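Local coordinates for protein endo-1,3-beta-glucanase, family GH16 (Zobellia galactanivorans, PDB 4CRQ) that probably hydrolyses internal beta-1,3-glucosidic bonds of laminarin, this chain being the family 16 catalytic module of a longer modular enzyme, at residues 70-75 with 103-108. The protein carries 1 engineered substitution. Residues are numbered along the deposited sequence; the frame is centred on the assembly and turned at random.
Sequences KTQGRK and NNITSV. With ACT (acetate ion), chain F.
Gln72 sets the NE2 end of its amide against two methyl groups of the short helix 105-108. NE2 lies 3.6 Å from CG2 of Ile105 and, likewise, 3.6 Å from CG2 of Thr106. The glutamine chain is extended, with CG anti to the backbone N (chi1 -177°), and this carries the amide across to the helix. The Gln72 side chain crosses that of Ile105 at about a right angle and meets that of Thr106 from the opposite direction. Two waters join the polar groups. One accepts from Gln72 NE2 and donates to Asn103 O, at 2.8 and 2.7 Å. The other accepts from Gly73 N and donates to Asn103 OD1.

The other end of the amide is gripped from its own segment. Lys70 NZ donates to Gln72 OE1 at 2.7 Å, with a C=O...N angle of 162°. This bond helps fix which way the amide faces, with oxygen to the lysine and nitrogen to the helix. The same NZ gives a hydrogen bond of 3.0 Å to OXT of an acetate ion, probably from the crystallisation liquor. Arg68 also binds the acetate, whose CH3 rests 3.6 Å from CD1 of Ile105. A leucine in place of Lys70 would probably leave Gln72 OE1 without this donor and its amide freer to turn.

Within 70-75, Thr71 OG1 donates to Lys75 O at 2.7 Å, and Thr71 O accepts from both Arg74 N and Lys75 N. Gln72 and Asn103 both touch Phe197 at the start of strand 196-204. The contact is thus a small, water-bridged surface junction between the loop after strand 62-70 and the short helix after strand 94-102, the two strands that flank strand 196-204, away from the calcium site, in the beta-sandwich (jelly-roll) fold of family 16 glycoside hydrolases.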
ATOM      1  N   LYS A  70      -8.355  -2.820  -3.782  1.00 19.00           N
ATOM      2  CA  LYS A  70      -7.802  -1.907  -4.786  1.00 18.47           C
ATOM      3  C   LYS A  70      -8.918  -1.107  -5.418  1.00 19.69           C
ATOM      4  O   LYS A  70     -10.067  -1.563  -5.407  1.00 21.85           O
ATOM      5  CB  LYS A  70      -6.990  -2.723  -5.839  1.00 20.25           C
ATOM      6  CG  LYS A  70      -7.855  -3.716  -6.614  1.00 22.41           C
ATOM      7  CD  LYS A  70      -7.078  -4.595  -7.590  1.00 22.62           C
ATOM      8  CE  LYS A  70      -8.013  -5.575  -8.283  1.00 24.01           C
ATOM      9  NZ  LYS A  70      -7.298  -6.384  -9.313  1.00 27.70           N
ATOM     10  N   THR A  71      -8.577   0.066  -5.969  1.00 19.37           N
ATOM     11  CA  THR A  71      -9.567   0.881  -6.667  1.00 18.63           C
ATOM     12  C   THR A  71      -9.487   0.653  -8.186  1.00 20.37           C
ATOM     13  O   THR A  71     -10.125   1.388  -8.950  1.00 22.05           O
ATOM     14  CB  THR A  71      -9.411   2.389  -6.349  1.00 19.28           C
ATOM     15  OG1 THR A  71      -8.176   2.884  -6.877  1.00 20.13           O
ATOM     16  CG2 THR A  71      -9.460   2.641  -4.854  1.00 19.45           C
ATOM     17  N   GLN A  72      -8.701  -0.341  -8.626  1.00 21.09           N
ATOM     18  CA  GLN A  72      -8.552  -0.636 -10.065  1.00 21.79           C
ATOM     19  C   GLN A  72      -9.887  -0.721 -10.816  1.00 24.51           C
ATOM     20  O   GLN A  72     -10.781  -1.462 -10.375  1.00 25.43           O
ATOM     21  CB  GLN A  72      -7.711  -1.900 -10.264  1.00 23.63           C
ATOM     22  CG  GLN A  72      -7.447  -2.251 -11.725  1.00 24.83           C
ATOM     23  CD  GLN A  72      -6.581  -3.483 -11.847  1.00 28.13           C
ATOM     24  OE1 GLN A  72      -6.574  -4.335 -10.951  1.00 31.83           O
ATOM     25  NE2 GLN A  72      -5.837  -3.588 -12.949  1.00 29.98           N
ATOM     26  N   GLY A  73     -10.014   0.042 -11.914  1.00 26.57           N
ATOM     27  CA  GLY A  73     -11.234   0.068 -12.739  1.00 28.98           C
ATOM     28  C   GLY A  73     -12.362   0.955 -12.214  1.00 24.73           C
ATOM     29  O   GLY A  73     -13.412   1.101 -12.878  1.00 28.31           O
ATOM     30  N   ARG A  74     -12.163   1.537 -11.026  1.00 25.20           N
ATOM     31  CA  ARG A  74     -13.169   2.400 -10.384  1.00 27.04           C
ATOM     32  C   ARG A  74     -12.645   3.793 -10.120  1.00 23.89           C
ATOM     33  O   ARG A  74     -13.384   4.775 -10.361  1.00 26.89           O
ATOM     34  CB  ARG A  74     -13.732   1.754  -9.102  1.00 26.80           C
ATOM     35  CG  ARG A  74     -14.299   0.381  -9.410  1.00 30.81           C
ATOM     36  CD  ARG A  74     -15.124  -0.221  -8.326  1.00 34.73           C
ATOM     37  NE  ARG A  74     -15.643  -1.533  -8.730  1.00 34.24           N
ATOM     38  CZ  ARG A  74     -16.426  -2.276  -7.953  1.00 36.70           C
ATOM     39  NH1 ARG A  74     -16.779  -1.831  -6.735  1.00 36.78           N
ATOM     40  NH2 ARG A  74     -16.861  -3.454  -8.380  1.00 39.83           N
ATOM     41  N   LYS A  75     -11.392   3.904  -9.654  1.00 22.58           N
ATOM     42  CA  LYS A  75     -10.866   5.218  -9.342  1.00 23.67           C
ATOM     43  C   LYS A  75      -9.384   5.223  -9.599  1.00 24.34           C
ATOM     44  O   LYS A  75      -8.682   4.365  -9.079  1.00 23.40           O
ATOM     45  CB  LYS A  75     -11.227   5.556  -7.885  1.00 27.08           C
ATOM     46  CG  LYS A  75     -11.213   7.004  -7.495  1.00 31.96           C
ATOM     47  CD  LYS A  75     -12.121   7.955  -8.256  1.00 36.69           C
ATOM     48  CE  LYS A  75     -13.621   7.716  -8.188  1.00 43.37           C
ATOM     49  NZ  LYS A  75     -14.274   8.959  -8.726  1.00 31.09           N
ATOM     50  N   ASN A 103      -2.443   1.925 -13.941  1.00 25.93           N
ATOM     51  CA  ASN A 103      -3.587   1.310 -14.661  1.00 26.97           C
ATOM     52  C   ASN A 103      -3.162   0.362 -15.765  1.00 29.45           C
ATOM     53  O   ASN A 103      -3.856  -0.625 -16.046  1.00 29.88           O
ATOM     54  CB  ASN A 103      -4.456   2.371 -15.322  1.00 29.65           C
ATOM     55  CG  ASN A 103      -5.387   3.070 -14.359  1.00 27.27           C
ATOM     56  OD1 ASN A 103      -5.463   2.740 -13.163  1.00 28.71           O
ATOM     57  ND2 ASN A 103      -6.108   4.046 -14.878  1.00 27.01           N
ATOM     58  N   ASN A 104      -2.024   0.660 -16.403  1.00 27.40           N
ATOM     59  CA  ASN A 104      -1.585  -0.150 -17.559  1.00 29.62           C
ATOM     60  C   ASN A 104      -0.947  -1.510 -17.196  1.00 28.06           C
ATOM     61  O   ASN A 104      -0.415  -2.203 -18.082  1.00 34.15           O
ATOM     62  CB  ASN A 104      -0.687   0.676 -18.501  1.00 32.67           C
ATOM     63  CG  ASN A 104       0.650   1.065 -17.877  1.00 29.49           C
ATOM     64  OD1 ASN A 104       0.916   0.814 -16.686  1.00 33.27           O
ATOM     65  ND2 ASN A 104       1.497   1.692 -18.679  1.00 31.62           N
ATOM     66  N   ILE A 105      -1.002  -1.883 -15.911  1.00 29.46           N
ATOM     67  CA  ILE A 105      -0.511  -3.195 -15.449  1.00 28.71           C
ATOM     68  C   ILE A 105      -1.130  -4.318 -16.306  1.00 29.57           C
ATOM     69  O   ILE A 105      -0.482  -5.322 -16.597  1.00 33.92           O
ATOM     70  CB  ILE A 105      -0.756  -3.412 -13.921  1.00 29.59           C
ATOM     71  CG1 ILE A 105       0.035  -4.639 -13.416  1.00 29.94           C
ATOM     72  CG2 ILE A 105      -2.256  -3.446 -13.544  1.00 30.54           C
ATOM     73  CD1 ILE A 105       0.119  -4.811 -11.913  1.00 31.30           C
ATOM     74  N   THR A 106      -2.393  -4.124 -16.702  1.00 32.65           N
ATOM     75  CA  THR A 106      -3.124  -5.102 -17.528  1.00 35.49           C
ATOM     76  C   THR A 106      -2.508  -5.302 -18.925  1.00 33.36           C
ATOM     77  O   THR A 106      -2.741  -6.348 -19.552  1.00 40.88           O
ATOM     78  CB  THR A 106      -4.617  -4.740 -17.644  1.00 36.62           C
ATOM     79  OG1 THR A 106      -4.740  -3.378 -18.081  1.00 39.39           O
ATOM     80  CG2 THR A 106      -5.326  -4.915 -16.287  1.00 38.02           C
ATOM     81  N   SER A 107      -1.731  -4.331 -19.410  1.00 36.09           N
ATOM     82  CA  SER A 107      -1.086  -4.497 -20.718  1.00 38.70           C
ATOM     83  C   SER A 107       0.439  -4.594 -20.677  1.00 35.95           C
ATOM     84  O   SER A 107       0.980  -5.319 -21.438  1.00 48.96           O
ATOM     85  CB  SER A 107      -1.554  -3.440 -21.732  1.00 43.84           C
ATOM     86  OG  SER A 107      -1.319  -2.136 -21.264  1.00 44.92           O
ATOM     87  N   VAL A 108       1.094  -3.857 -19.767  1.00 37.84           N
ATOM     88  CA  VAL A 108       2.589  -3.844 -19.712  1.00 39.65           C
ATOM     89  C   VAL A 108       3.185  -4.675 -18.563  1.00 39.17           C
ATOM     90  O   VAL A 108       4.413  -4.853 -18.490  1.00 39.58           O
ATOM     91  CB  VAL A 108       3.184  -2.398 -19.694  1.00 37.09           C
ATOM     92  CG1 VAL A 108       2.693  -1.590 -20.898  1.00 40.23           C
ATOM     93  CG2 VAL A 108       2.878  -1.679 -18.377  1.00 36.61           C
TER
HETATM   94  C   ACT F1257      -3.497  -6.461  -8.978  1.00 51.65           C
HETATM   95  O   ACT F1257      -3.602  -6.640  -7.746  1.00 37.98           O
HETATM   96  OXT ACT F1257      -4.372  -6.734  -9.847  1.00 44.60           O
HETATM   97  CH3 ACT F1257      -2.216  -5.878  -9.427  1.00 45.83           C
HETATM   98  O   HOH W   1      -6.108  -1.452 -14.770  1.00 33.81           O
HETATM   99  O   HOH W   2      -8.191   1.957 -12.713  1.00 34.64           O